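Local coordinates for EGF family domain-containing protein (Toxoplasma gondii, PDB 4Z80) that probably helps the parasite invade host cells, as an AMA-type surface antigen that binds a RON2-like partner at the moving junction, at residues 56-64 / 294-302; 433-441 / 460-468. One frame throughout, in Å; residues are numbered along the deposited sequence.

Contact 1 (56-64 / 294-302); sequences VYVGYSEMY and YHTQDFRSS
Tyr60 lays its ring alongside the Gln297 side chain; the two run past one another from opposing backbones, with ring and amide planes 70° apart. CE1 of Tyr60 comes within 3.4 Å of Gln297 NE2, and the carbonyl oxygen of His295 lies in the ring plane, at the edge. The phenol then reaches the facing backbone, where Tyr60 OH accepts the amide hydrogen of Gln297 N at 3.0 Å in a nearly straight bond. A water links the same hydroxyl to Asp298 O. Tyrosine suits this place because its ring packs between the two segments and its hydroxyl still meets the Gln297 amide N-H and a water.

Gln297 in turn reaches across to Gly59, both donating and accepting. With CG opposite its carbonyl carbon (chi1 -72°) and a bend at chi2, its amide meets the extended backbone of Gly59 much as a second strand would. Gly59 N donates to Gln297 OE1 at 2.9 Å, and Gln297 NE2 donates to Gly59 O at 2.8 Å. The second hydrogen of NE2 goes to His295 O, 3.2 Å away and in the amide plane. OE1 also accepts from Lys100, so this buried amide is fixed in its rotation.

Apolar contact comes from Val58, whose CG2 rests 3.8 Å from Asp298 CB. Farther out, Arg300 grips the Asp298 carboxylate side-on through NE and NH2, and a water joins NH2 to Tyr57 OH. At the opposite end Met63 CE touches His295 NE2 at 3.7 Å.

Pro320 of strand 318-321 packs against Tyr57, Val58 and Asp298. Thr296 turns to helix 80-84, bonding Asp80 and Thr84, while His295 and Gln297 touch strand 89-91, the antiparallel partner of strand 60-62.

Contact 2 (433-441 / 460-468); sequences VPECLIHSP and PDSIAVLPE
Leu437 reaches from strand 436-440 towards Val465, Ala464 and Pro460. Its CB lies 4.3 Å from Val465 CG2; CG, set opposite the carbonyl carbon (chi1 -63°), carries the branch on past Ala464, whose CB is 3.8 Å from Leu437 CD1. That same CD1 ends against the Pro460 ring, a tight 3.5 Å from its CB. A branched aliphatic chain can fill this corner, and the small Ala464 admits it closely; Trp355 of strand 353-359 also packs on Leu437.

The backbones fix the register. Leu437 N donates to Ala464 O at 2.9 Å, from above the carbonyl plane, and Leu466 N returns a bond to Leu437 O at 3.1 Å. The next rung is opened by a water that accepts from His439 N and donates to Leu466 O. On the side of the strand away from Leu437's side chain, the tip of Ile438 comes back to Glu468, CG2 lying 3.9 Å from its CB, while the Glu468 carboxylate goes on to a salt bridge with Arg354.

Cys436 ties this edge to Cys364 by a disulfide. The pattern is that of a single parallel beta bridge, added by a loop leaving a 3-10 turn to the outermost strand of a three-stranded antiparallel sheet.

How the contacts relate
Contact 1 is a core contact, centred about 11 Å from the centre of the chain, whereas contact 2 lies about 29 Å out and is only partly buried. Their centres are about 34 Å apart and their nearest atoms about 12 Å, so they do not touch, and they share no strand. Contact 1 joins segments 230 residues apart, largely through polar side chains bonded to backbone, which satisfies groups shut away from solvent. Contact 2 joins segments 19 residues apart along an outer sheet edge, where backbone bonding, aliphatic packing and a water do the work. Contact 2 also includes a disulfide cysteine.

Contact 1 (56-64 / 294-302)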
ATOM      1  N   VAL A  56      -9.837   4.666  -7.356  1.00  9.56           N
ATOM      2  CA  VAL A  56      -8.752   3.805  -7.838  1.00 10.98           C
ATOM      3  C   VAL A  56      -7.435   4.578  -7.985  1.00 11.60           C
ATOM      4  O   VAL A  56      -6.376   4.121  -7.551  1.00 11.10           O
ATOM      5  CB  VAL A  56      -9.143   3.146  -9.192  1.00 10.88           C
ATOM      6  CG1 VAL A  56      -7.949   2.458  -9.877  1.00  9.32           C
ATOM      7  CG2 VAL A  56     -10.275   2.160  -8.977  1.00 10.21           C
ATOM      8  N   TYR A  57      -7.493   5.755  -8.596  1.00 10.63           N
ATOM      9  CA  TYR A  57      -6.313   6.588  -8.731  1.00  9.80           C
ATOM     10  C   TYR A  57      -5.832   7.004  -7.347  1.00  9.52           C
ATOM     11  O   TYR A  57      -4.661   6.859  -7.002  1.00 10.26           O
ATOM     12  CB  TYR A  57      -6.640   7.809  -9.602  1.00  9.30           C
ATOM     13  CG  TYR A  57      -5.460   8.654 -10.015  1.00  9.96           C
ATOM     14  CD1 TYR A  57      -4.476   8.150 -10.868  1.00 10.64           C
ATOM     15  CD2 TYR A  57      -5.342   9.969  -9.595  1.00 12.13           C
ATOM     16  CE1 TYR A  57      -3.397   8.934 -11.264  1.00 12.22           C
ATOM     17  CE2 TYR A  57      -4.273  10.755  -9.996  1.00  9.75           C
ATOM     18  CZ  TYR A  57      -3.314  10.238 -10.833  1.00 11.72           C
ATOM     19  OH  TYR A  57      -2.253  11.034 -11.218  1.00 15.16           O
ATOM     20  N   VAL A  58      -6.769   7.537  -6.569  1.00  9.28           N
ATOM     21  CA  VAL A  58      -6.557   7.921  -5.183  1.00 10.58           C
ATOM     22  C   VAL A  58      -7.726   7.369  -4.367  1.00 10.54           C
ATOM     23  O   VAL A  58      -8.880   7.707  -4.648  1.00 10.02           O
ATOM     24  CB  VAL A  58      -6.483   9.453  -5.031  1.00 10.79           C
ATOM     25  CG1 VAL A  58      -6.487   9.851  -3.557  1.00 11.89           C
ATOM     26  CG2 VAL A  58      -5.254   9.974  -5.729  1.00 11.83           C
ATOM     27  N   GLY A  59      -7.434   6.519  -3.381  1.00 11.37           N
ATOM     28  CA  GLY A  59      -8.466   5.887  -2.575  1.00  9.53           C
ATOM     29  C   GLY A  59      -8.324   6.216  -1.109  1.00 10.96           C
ATOM     30  O   GLY A  59      -7.264   6.009  -0.530  1.00 10.25           O
ATOM     31  N   TYR A  60      -9.400   6.737  -0.521  1.00 10.31           N
ATOM     32  CA  TYR A  60      -9.431   7.132   0.883  1.00 12.66           C
ATOM     33  C   TYR A  60     -10.727   6.702   1.545  1.00 11.43           C
ATOM     34  O   TYR A  60     -11.795   6.716   0.923  1.00 13.31           O
ATOM     35  CB  TYR A  60      -9.330   8.658   1.054  1.00 11.10           C
ATOM     36  CG  TYR A  60      -8.058   9.313   0.589  1.00 10.51           C
ATOM     37  CD1 TYR A  60      -6.816   8.833   0.967  1.00  9.59           C
ATOM     38  CD2 TYR A  60      -8.105  10.429  -0.221  1.00 11.74           C
ATOM     39  CE1 TYR A  60      -5.650   9.441   0.534  1.00 11.72           C
ATOM     40  CE2 TYR A  60      -6.946  11.053  -0.659  1.00 12.58           C
ATOM     41  CZ  TYR A  60      -5.721  10.555  -0.285  1.00 10.70           C
ATOM     42  OH  TYR A  60      -4.567  11.165  -0.721  1.00 11.90           O
ATOM     43  N   SER A  61     -10.635   6.385   2.830  1.00 11.35           N
ATOM     44  CA  SER A  61     -11.811   6.357   3.685  1.00 12.32           C
ATOM     45  C   SER A  61     -11.423   6.872   5.061  1.00 10.85           C
ATOM     46  O   SER A  61     -10.242   7.000   5.378  1.00 11.89           O
ATOM     47  CB  SER A  61     -12.397   4.955   3.782  1.00 15.33           C
ATOM     48  OG  SER A  61     -11.520   4.097   4.484  1.00 15.52           O
ATOM     49  N   GLU A  62     -12.416   7.189   5.878  1.00 13.87           N
ATOM     50  CA  GLU A  62     -12.138   7.706   7.203  1.00 14.38           C
ATOM     51  C   GLU A  62     -11.345   6.718   8.040  1.00 13.69           C
ATOM     52  O   GLU A  62     -11.669   5.532   8.097  1.00 14.35           O
ATOM     53  CB  GLU A  62     -13.439   8.053   7.920  1.00 16.51           C
ATOM     54  CG  GLU A  62     -14.107   9.329   7.405  1.00 16.59           C
ATOM     55  CD  GLU A  62     -14.790   9.173   6.057  1.00 19.18           C
ATOM     56  OE1 GLU A  62     -14.995   8.027   5.597  1.00 20.20           O
ATOM     57  OE2 GLU A  62     -15.120  10.217   5.453  1.00 21.60           O
ATOM     58  N   MET A  63     -10.300   7.219   8.682  1.00 12.70           N
ATOM     59  CA  MET A  63      -9.522   6.406   9.589  1.00 13.16           C
ATOM     60  C   MET A  63     -10.455   5.668  10.544  1.00 13.33           C
ATOM     61  O   MET A  63     -11.333   6.264  11.173  1.00 14.10           O
ATOM     62  CB  MET A  63      -8.520   7.263  10.361  1.00 15.39           C
ATOM     63  CG  MET A  63      -7.741   6.500  11.439  1.00 15.23           C
ATOM     64  SD  MET A  63      -6.782   5.095  10.829  1.00 15.56           S
ATOM     65  CE  MET A  63      -5.415   5.935  10.020  1.00 15.43           C
ATOM     66  N   TYR A  64     -10.263   4.357  10.613  1.00 13.79           N
ATOM     67  CA  TYR A  64     -11.063   3.482  11.452  1.00 13.14           C
ATOM     68  C   TYR A  64     -10.144   2.862  12.484  1.00 14.99           C
ATOM     69  O   TYR A  64      -9.171   2.194  12.126  1.00 14.44           O
ATOM     70  CB  TYR A  64     -11.731   2.401  10.607  1.00 14.32           C
ATOM     71  CG  TYR A  64     -12.525   1.385  11.386  1.00 14.69           C
ATOM     72  CD1 TYR A  64     -13.817   1.667  11.805  1.00 17.14           C
ATOM     73  CD2 TYR A  64     -12.000   0.136  11.669  1.00 16.79           C
ATOM     74  CE1 TYR A  64     -14.560   0.734  12.505  1.00 18.32           C
ATOM     75  CE2 TYR A  64     -12.733  -0.808  12.373  1.00 18.07           C
ATOM     76  CZ  TYR A  64     -14.010  -0.500  12.784  1.00 16.91           C
ATOM     77  OH  TYR A  64     -14.743  -1.436  13.475  1.00 19.87           O
ATOM     78  N   TYR A 294       2.788   6.943   4.984  1.00 11.50           N
ATOM     79  CA  TYR A 294       1.793   7.962   4.657  1.00 11.64           C
ATOM     80  C   TYR A 294       0.647   7.386   3.833  1.00  9.79           C
ATOM     81  O   TYR A 294       0.868   6.557   2.936  1.00 11.40           O
ATOM     82  CB  TYR A 294       2.439   9.101   3.872  1.00 11.11           C
ATOM     83  CG  TYR A 294       3.466   9.942   4.599  1.00 10.30           C
ATOM     84  CD1 TYR A 294       3.294  10.307   5.928  1.00 11.74           C
ATOM     85  CD2 TYR A 294       4.597  10.397   3.937  1.00 11.75           C
ATOM     86  CE1 TYR A 294       4.230  11.108   6.579  1.00 14.18           C
ATOM     87  CE2 TYR A 294       5.533  11.203   4.571  1.00 12.37           C
ATOM     88  CZ  TYR A 294       5.345  11.552   5.893  1.00 12.77           C
ATOM     89  OH  TYR A 294       6.282  12.354   6.539  1.00 13.60           O
ATOM     90  N   HIS A 295      -0.567   7.841   4.136  1.00 10.24           N
ATOM     91  CA  HIS A 295      -1.772   7.465   3.401  1.00 10.92           C
ATOM     92  C   HIS A 295      -1.986   8.316   2.154  1.00 10.76           C
ATOM     93  O   HIS A 295      -2.673   7.895   1.223  1.00 10.64           O
ATOM     94  CB  HIS A 295      -3.002   7.582   4.289  1.00  9.88           C
ATOM     95  CG  HIS A 295      -2.984   6.661   5.465  1.00 10.41           C
ATOM     96  ND1 HIS A 295      -3.302   5.325   5.369  1.00 11.98           N
ATOM     97  CD2 HIS A 295      -2.681   6.888   6.763  1.00 13.62           C
ATOM     98  CE1 HIS A 295      -3.199   4.767   6.565  1.00 12.59           C
ATOM     99  NE2 HIS A 295      -2.826   5.695   7.427  1.00 12.23           N
ATOM    100  N   THR A 296      -1.399   9.508   2.149  1.00  9.71           N
ATOM    101  CA  THR A 296      -1.537  10.435   1.027  1.00  8.94           C
ATOM    102  C   THR A 296      -1.102   9.762  -0.268  1.00 11.51           C
ATOM    103  O   THR A 296      -0.055   9.119  -0.320  1.00 11.39           O
ATOM    104  CB  THR A 296      -0.683  11.710   1.264  1.00 10.66           C
ATOM    105  OG1 THR A 296      -1.151  12.406   2.426  1.00 11.37           O
ATOM    106  CG2 THR A 296      -0.773  12.649   0.080  1.00 11.69           C
ATOM    107  N   GLN A 297      -1.902   9.921  -1.319  1.00 10.85           N
ATOM    108  CA  GLN A 297      -1.534   9.410  -2.638  1.00 10.23           C
ATOM    109  C   GLN A 297      -1.313  10.511  -3.680  1.00 11.06           C
ATOM    110  O   GLN A 297      -0.645  10.288  -4.680  1.00 12.31           O
ATOM    111  CB  GLN A 297      -2.609   8.435  -3.113  1.00 10.23           C
ATOM    112  CG  GLN A 297      -2.584   7.114  -2.346  1.00 11.04           C
ATOM    113  CD  GLN A 297      -3.966   6.523  -2.191  1.00  9.36           C
ATOM    114  OE1 GLN A 297      -4.548   6.027  -3.153  1.00 11.86           O
ATOM    115  NE2 GLN A 297      -4.518   6.614  -0.988  1.00 10.95           N
ATOM    116  N   ASP A 298      -1.854  11.702  -3.428  1.00 11.79           N
ATOM    117  CA  ASP A 298      -1.713  12.839  -4.345  1.00 10.29           C
ATOM    118  C   ASP A 298      -1.666  14.121  -3.529  1.00 10.87           C
ATOM    119  O   ASP A 298      -2.512  14.331  -2.665  1.00 12.87           O
ATOM    120  CB  ASP A 298      -2.880  12.876  -5.342  1.00 10.73           C
ATOM    121  CG  ASP A 298      -2.639  13.821  -6.512  1.00 15.65           C
ATOM    122  OD1 ASP A 298      -2.736  15.050  -6.328  1.00 16.31           O
ATOM    123  OD2 ASP A 298      -2.393  13.327  -7.635  1.00 15.38           O
ATOM    124  N   PHE A 299      -0.689  14.975  -3.806  1.00  9.76           N
ATOM    125  CA  PHE A 299      -0.600  16.284  -3.162  1.00  9.97           C
ATOM    126  C   PHE A 299       0.046  17.219  -4.165  1.00 10.91           C
ATOM    127  O   PHE A 299       1.137  16.946  -4.658  1.00 10.55           O
ATOM    128  CB  PHE A 299       0.202  16.222  -1.860  1.00 10.53           C
ATOM    129  CG  PHE A 299       0.177  17.506  -1.057  1.00 11.06           C
ATOM    130  CD1 PHE A 299      -1.027  18.111  -0.741  1.00 10.07           C
ATOM    131  CD2 PHE A 299       1.349  18.087  -0.602  1.00 10.23           C
ATOM    132  CE1 PHE A 299      -1.061  19.278   0.001  1.00 12.46           C
ATOM    133  CE2 PHE A 299       1.319  19.256   0.143  1.00 10.54           C
ATOM    134  CZ  PHE A 299       0.110  19.853   0.441  1.00 11.23           C
ATOM    135  N   ARG A 300      -0.648  18.297  -4.513  1.00 10.99           N
ATOM    136  CA  ARG A 300      -0.171  19.188  -5.566  1.00 10.36           C
ATOM    137  C   ARG A 300      -0.593  20.632  -5.299  1.00 11.89           C
ATOM    138  O   ARG A 300      -0.636  21.450  -6.218  1.00 14.37           O
ATOM    139  CB  ARG A 300      -0.686  18.727  -6.932  1.00 13.26           C
ATOM    140  CG  ARG A 300      -2.197  18.739  -7.066  1.00 10.88           C
ATOM    141  CD  ARG A 300      -2.641  18.300  -8.455  1.00 12.01           C
ATOM    142  NE  ARG A 300      -2.507  16.863  -8.670  1.00 12.83           N
ATOM    143  CZ  ARG A 300      -2.671  16.268  -9.846  1.00 12.76           C
ATOM    144  NH1 ARG A 300      -2.966  16.990 -10.921  1.00 13.20           N
ATOM    145  NH2 ARG A 300      -2.536  14.950  -9.943  1.00 14.13           N
ATOM    146  N   SER A 301      -0.886  20.933  -4.039  1.00 10.95           N
ATOM    147  CA  SER A 301      -1.202  22.294  -3.605  1.00 14.40           C
ATOM    148  C   SER A 301      -0.049  23.262  -3.787  1.00 13.27           C
ATOM    149  O   SER A 301       1.099  22.857  -3.927  1.00 13.91           O
ATOM    150  CB  SER A 301      -1.596  22.279  -2.132  1.00 17.25           C
ATOM    151  OG  SER A 301      -2.728  21.462  -1.928  1.00 23.58           O
ATOM    152  N   SER A 302      -0.361  24.555  -3.738  1.00 12.84           N
ATOM    153  CA  SER A 302       0.654  25.585  -3.869  1.00 13.34           C
ATOM    154  C   SER A 302       1.715  25.500  -2.778  1.00 14.96           C
ATOM    155  O   SER A 302       2.815  26.018  -2.946  1.00 18.40           O
ATOM    156  CB  SER A 302       0.009  26.966  -3.836  1.00 16.13           C
ATOM    157  OG  SER A 302      -0.668  27.165  -2.621  1.00 19.20           O
TER
HETATM  158  O   HOH W   1      -2.854  13.376 -12.490  1.00 13.53           O
HETATM  159  O   HOH W   2      -4.920  13.093  -2.398  1.00 15.45           O

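Contact 2 (433-441 / 460-468)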
ATOM      1  N   VAL A 433     -20.017  -1.832 -16.885  1.00 13.74           N
ATOM      2  CA  VAL A 433     -19.460  -3.080 -16.370  1.00 13.76           C
ATOM      3  C   VAL A 433     -19.469  -4.137 -17.476  1.00 14.49           C
ATOM      4  O   VAL A 433     -20.523  -4.428 -18.042  1.00 14.60           O
ATOM      5  CB  VAL A 433     -20.255  -3.578 -15.156  1.00 14.01           C
ATOM      6  CG1 VAL A 433     -19.802  -4.972 -14.716  1.00 16.12           C
ATOM      7  CG2 VAL A 433     -20.113  -2.599 -14.011  1.00 14.99           C
ATOM      8  N   PRO A 434     -18.300  -4.733 -17.778  1.00 12.32           N
ATOM      9  CA  PRO A 434     -18.250  -5.706 -18.877  1.00 13.34           C
ATOM     10  C   PRO A 434     -18.774  -7.096 -18.504  1.00 12.46           C
ATOM     11  O   PRO A 434     -18.689  -7.503 -17.344  1.00 14.20           O
ATOM     12  CB  PRO A 434     -16.760  -5.769 -19.209  1.00 13.02           C
ATOM     13  CG  PRO A 434     -16.084  -5.508 -17.907  1.00 13.27           C
ATOM     14  CD  PRO A 434     -16.963  -4.483 -17.204  1.00 12.43           C
ATOM     15  N   GLU A 435     -19.291  -7.813 -19.500  1.00 13.00           N
ATOM     16  CA  GLU A 435     -19.882  -9.135 -19.284  1.00 14.39           C
ATOM     17  C   GLU A 435     -19.220 -10.205 -20.144  1.00 14.26           C
ATOM     18  O   GLU A 435     -19.443 -11.391 -19.935  1.00 14.96           O
ATOM     19  CB  GLU A 435     -21.376  -9.115 -19.591  1.00 14.44           C
ATOM     20  CG  GLU A 435     -22.157  -8.090 -18.800  1.00 17.32           C
ATOM     21  CD  GLU A 435     -23.547  -7.857 -19.368  1.00 20.60           C
ATOM     22  OE1 GLU A 435     -23.904  -8.496 -20.382  1.00 19.56           O
ATOM     23  OE2 GLU A 435     -24.280  -7.013 -18.808  1.00 24.81           O
ATOM     24  N   CYS A 436     -18.453  -9.777 -21.137  1.00 14.48           N
ATOM     25  CA  CYS A 436     -17.793 -10.695 -22.052  1.00 14.31           C
ATOM     26  C   CYS A 436     -16.681  -9.994 -22.809  1.00 16.15           C
ATOM     27  O   CYS A 436     -16.505  -8.781 -22.697  1.00 15.03           O
ATOM     28  CB  CYS A 436     -18.797 -11.300 -23.042  1.00 17.84           C
ATOM     29  SG  CYS A 436     -19.785 -10.076 -23.989  1.00 19.95           S
ATOM     30  N   LEU A 437     -15.925 -10.776 -23.571  1.00 14.84           N
ATOM     31  CA  LEU A 437     -14.831 -10.266 -24.378  1.00 13.56           C
ATOM     32  C   LEU A 437     -14.950 -10.767 -25.810  1.00 17.03           C
ATOM     33  O   LEU A 437     -15.427 -11.878 -26.056  1.00 16.26           O
ATOM     34  CB  LEU A 437     -13.483 -10.684 -23.782  1.00 14.91           C
ATOM     35  CG  LEU A 437     -13.183 -10.132 -22.391  1.00 16.59           C
ATOM     36  CD1 LEU A 437     -12.028 -10.894 -21.756  1.00 15.27           C
ATOM     37  CD2 LEU A 437     -12.868  -8.649 -22.466  1.00 15.25           C
ATOM     38  N   ILE A 438     -14.524  -9.932 -26.750  1.00 15.12           N
ATOM     39  CA  ILE A 438     -14.487 -10.278 -28.164  1.00 15.34           C
ATOM     40  C   ILE A 438     -13.037 -10.391 -28.591  1.00 14.53           C
ATOM     41  O   ILE A 438     -12.255  -9.486 -28.334  1.00 14.92           O
ATOM     42  CB  ILE A 438     -15.178  -9.206 -29.039  1.00 17.01           C
ATOM     43  CG1 ILE A 438     -16.634  -9.016 -28.620  1.00 20.50           C
ATOM     44  CG2 ILE A 438     -15.087  -9.559 -30.521  1.00 19.62           C
ATOM     45  CD1 ILE A 438     -17.254  -7.744 -29.178  1.00 21.18           C
ATOM     46  N   HIS A 439     -12.672 -11.480 -29.261  1.00 15.33           N
ATOM     47  CA  HIS A 439     -11.309 -11.626 -29.747  1.00 16.05           C
ATOM     48  C   HIS A 439     -11.043 -10.732 -30.948  1.00 15.43           C
ATOM     49  O   HIS A 439     -11.891 -10.588 -31.833  1.00 20.10           O
ATOM     50  CB  HIS A 439     -11.019 -13.078 -30.133  1.00 19.52           C
ATOM     51  CG  HIS A 439      -9.595 -13.315 -30.526  1.00 24.49           C
ATOM     52  ND1 HIS A 439      -9.165 -13.266 -31.835  1.00 30.96           N
ATOM     53  CD2 HIS A 439      -8.495 -13.574 -29.778  1.00 23.10           C
ATOM     54  CE1 HIS A 439      -7.865 -13.498 -31.877  1.00 28.70           C
ATOM     55  NE2 HIS A 439      -7.435 -13.692 -30.642  1.00 29.45           N
ATOM     56  N   SER A 440      -9.858 -10.138 -30.979  1.00 15.37           N
ATOM     57  CA  SER A 440      -9.405  -9.390 -32.135  1.00 16.01           C
ATOM     58  C   SER A 440      -7.894  -9.391 -32.222  1.00 15.34           C
ATOM     59  O   SER A 440      -7.204  -9.293 -31.204  1.00 18.69           O
ATOM     60  CB  SER A 440      -9.900  -7.949 -32.090  1.00 19.72           C
ATOM     61  OG  SER A 440      -9.249  -7.182 -33.092  1.00 19.58           O
ATOM     62  N   PRO A 441      -7.355  -9.474 -33.441  1.00 15.08           N
ATOM     63  CA  PRO A 441      -5.895  -9.440 -33.528  1.00 18.10           C
ATOM     64  C   PRO A 441      -5.274  -8.100 -33.139  1.00 15.08           C
ATOM     65  O   PRO A 441      -4.131  -8.093 -32.706  1.00 16.41           O
ATOM     66  CB  PRO A 441      -5.623  -9.745 -35.004  1.00 21.07           C
ATOM     67  CG  PRO A 441      -6.886  -9.422 -35.717  1.00 25.45           C
ATOM     68  CD  PRO A 441      -7.989  -9.709 -34.752  1.00 19.99           C
ATOM     69  N   PRO A 460      -7.241 -13.593 -21.411  1.00 13.88           N
ATOM     70  CA  PRO A 460      -8.241 -13.858 -20.381  1.00 12.59           C
ATOM     71  C   PRO A 460      -8.564 -15.340 -20.362  1.00 16.37           C
ATOM     72  O   PRO A 460      -8.150 -16.059 -21.270  1.00 15.06           O
ATOM     73  CB  PRO A 460      -9.444 -13.050 -20.846  1.00 15.59           C
ATOM     74  CG  PRO A 460      -9.334 -13.114 -22.342  1.00 14.09           C
ATOM     75  CD  PRO A 460      -7.857 -13.073 -22.645  1.00 15.07           C
ATOM     76  N   ASP A 461      -9.293 -15.792 -19.354  1.00 15.88           N
ATOM     77  CA  ASP A 461      -9.894 -17.121 -19.405  1.00 15.31           C
ATOM     78  C   ASP A 461     -10.836 -17.181 -20.611  1.00 17.29           C
ATOM     79  O   ASP A 461     -11.647 -16.275 -20.818  1.00 15.48           O
ATOM     80  CB  ASP A 461     -10.634 -17.420 -18.098  1.00 15.30           C
ATOM     81  CG  ASP A 461     -11.018 -18.883 -17.956  1.00 20.23           C
ATOM     82  OD1 ASP A 461     -11.655 -19.434 -18.876  1.00 16.35           O
ATOM     83  OD2 ASP A 461     -10.679 -19.473 -16.909  1.00 29.69           O
ATOM     84  N   SER A 462     -10.724 -18.233 -21.417  1.00 13.88           N
ATOM     85  CA  SER A 462     -11.527 -18.351 -22.631  1.00 13.88           C
ATOM     86  C   SER A 462     -13.040 -18.406 -22.354  1.00 15.66           C
ATOM     87  O   SER A 462     -13.837 -18.167 -23.261  1.00 15.66           O
ATOM     88  CB  SER A 462     -11.098 -19.588 -23.433  1.00 15.91           C
ATOM     89  OG  SER A 462     -11.259 -20.775 -22.686  1.00 17.06           O
ATOM     90  N   ILE A 463     -13.432 -18.699 -21.116  1.00 14.95           N
ATOM     91  CA  ILE A 463     -14.845 -18.658 -20.739  1.00 15.52           C
ATOM     92  C   ILE A 463     -15.465 -17.281 -21.010  1.00 16.91           C
ATOM     93  O   ILE A 463     -16.668 -17.166 -21.257  1.00 18.60           O
ATOM     94  CB  ILE A 463     -15.033 -19.018 -19.251  1.00 14.82           C
ATOM     95  CG1 ILE A 463     -16.511 -19.255 -18.906  1.00 20.37           C
ATOM     96  CG2 ILE A 463     -14.484 -17.931 -18.338  1.00 18.08           C
ATOM     97  CD1 ILE A 463     -17.186 -20.345 -19.721  1.00 20.87           C
ATOM     98  N   ALA A 464     -14.632 -16.248 -20.990  1.00 15.86           N
ATOM     99  CA  ALA A 464     -15.100 -14.868 -21.199  1.00 17.93           C
ATOM    100  C   ALA A 464     -15.424 -14.529 -22.647  1.00 20.04           C
ATOM    101  O   ALA A 464     -16.184 -13.597 -22.913  1.00 16.92           O
ATOM    102  CB  ALA A 464     -14.062 -13.903 -20.693  1.00 16.22           C
ATOM    103  N   VAL A 465     -14.845 -15.272 -23.585  1.00 15.05           N
ATOM    104  CA  VAL A 465     -14.839 -14.879 -24.982  1.00 16.13           C
ATOM    105  C   VAL A 465     -16.030 -15.472 -25.734  1.00 23.04           C
ATOM    106  O   VAL A 465     -16.308 -16.670 -25.649  1.00 20.40           O
ATOM    107  CB  VAL A 465     -13.505 -15.291 -25.644  1.00 18.63           C
ATOM    108  CG1 VAL A 465     -13.489 -14.933 -27.112  1.00 20.51           C
ATOM    109  CG2 VAL A 465     -12.337 -14.610 -24.942  1.00 21.09           C
ATOM    110  N   LEU A 466     -16.752 -14.604 -26.438  1.00 17.87           N
ATOM    111  CA  LEU A 466     -17.876 -15.009 -27.283  1.00 17.27           C
ATOM    112  C   LEU A 466     -17.705 -14.407 -28.670  1.00 20.10           C
ATOM    113  O   LEU A 466     -17.056 -13.374 -28.828  1.00 18.74           O
ATOM    114  CB  LEU A 466     -19.215 -14.563 -26.687  1.00 18.22           C
ATOM    115  CG  LEU A 466     -19.670 -15.240 -25.403  1.00 18.49           C
ATOM    116  CD1 LEU A 466     -20.892 -14.529 -24.832  1.00 23.20           C
ATOM    117  CD2 LEU A 466     -19.974 -16.710 -25.644  1.00 24.93           C
ATOM    118  N   PRO A 467     -18.293 -15.051 -29.691  1.00 18.92           N
ATOM    119  CA  PRO A 467     -18.284 -14.448 -31.027  1.00 21.24           C
ATOM    120  C   PRO A 467     -19.021 -13.114 -31.029  1.00 18.88           C
ATOM    121  O   PRO A 467     -19.991 -12.948 -30.280  1.00 20.44           O
ATOM    122  CB  PRO A 467     -19.007 -15.487 -31.895  1.00 23.57           C
ATOM    123  CG  PRO A 467     -19.789 -16.325 -30.937  1.00 27.10           C
ATOM    124  CD  PRO A 467     -19.019 -16.330 -29.656  1.00 22.73           C
ATOM    125  N   GLU A 468     -18.567 -12.180 -31.858  1.00 21.85           N
ATOM    126  CA  GLU A 468     -19.185 -10.867 -31.921  1.00 22.76           C
ATOM    127  C   GLU A 468     -20.555 -10.941 -32.575  1.00 22.33           C
ATOM    128  O   GLU A 468     -20.751 -11.655 -33.560  1.00 25.37           O
ATOM    129  CB  GLU A 468     -18.298  -9.871 -32.686  1.00 23.28           C
ATOM    130  CG  GLU A 468     -18.955  -8.496 -32.854  1.00 24.16           C
ATOM    131  CD  GLU A 468     -18.029  -7.439 -33.436  1.00 27.88           C
ATOM    132  OE1 GLU A 468     -16.888  -7.772 -33.816  1.00 29.24           O
ATOM    133  OE2 GLU A 468     -18.455  -6.265 -33.513  1.00 33.60           O
TER
HETATM  134  O   HOH W   3     -14.689 -13.343 -30.256  1.00 17.85           O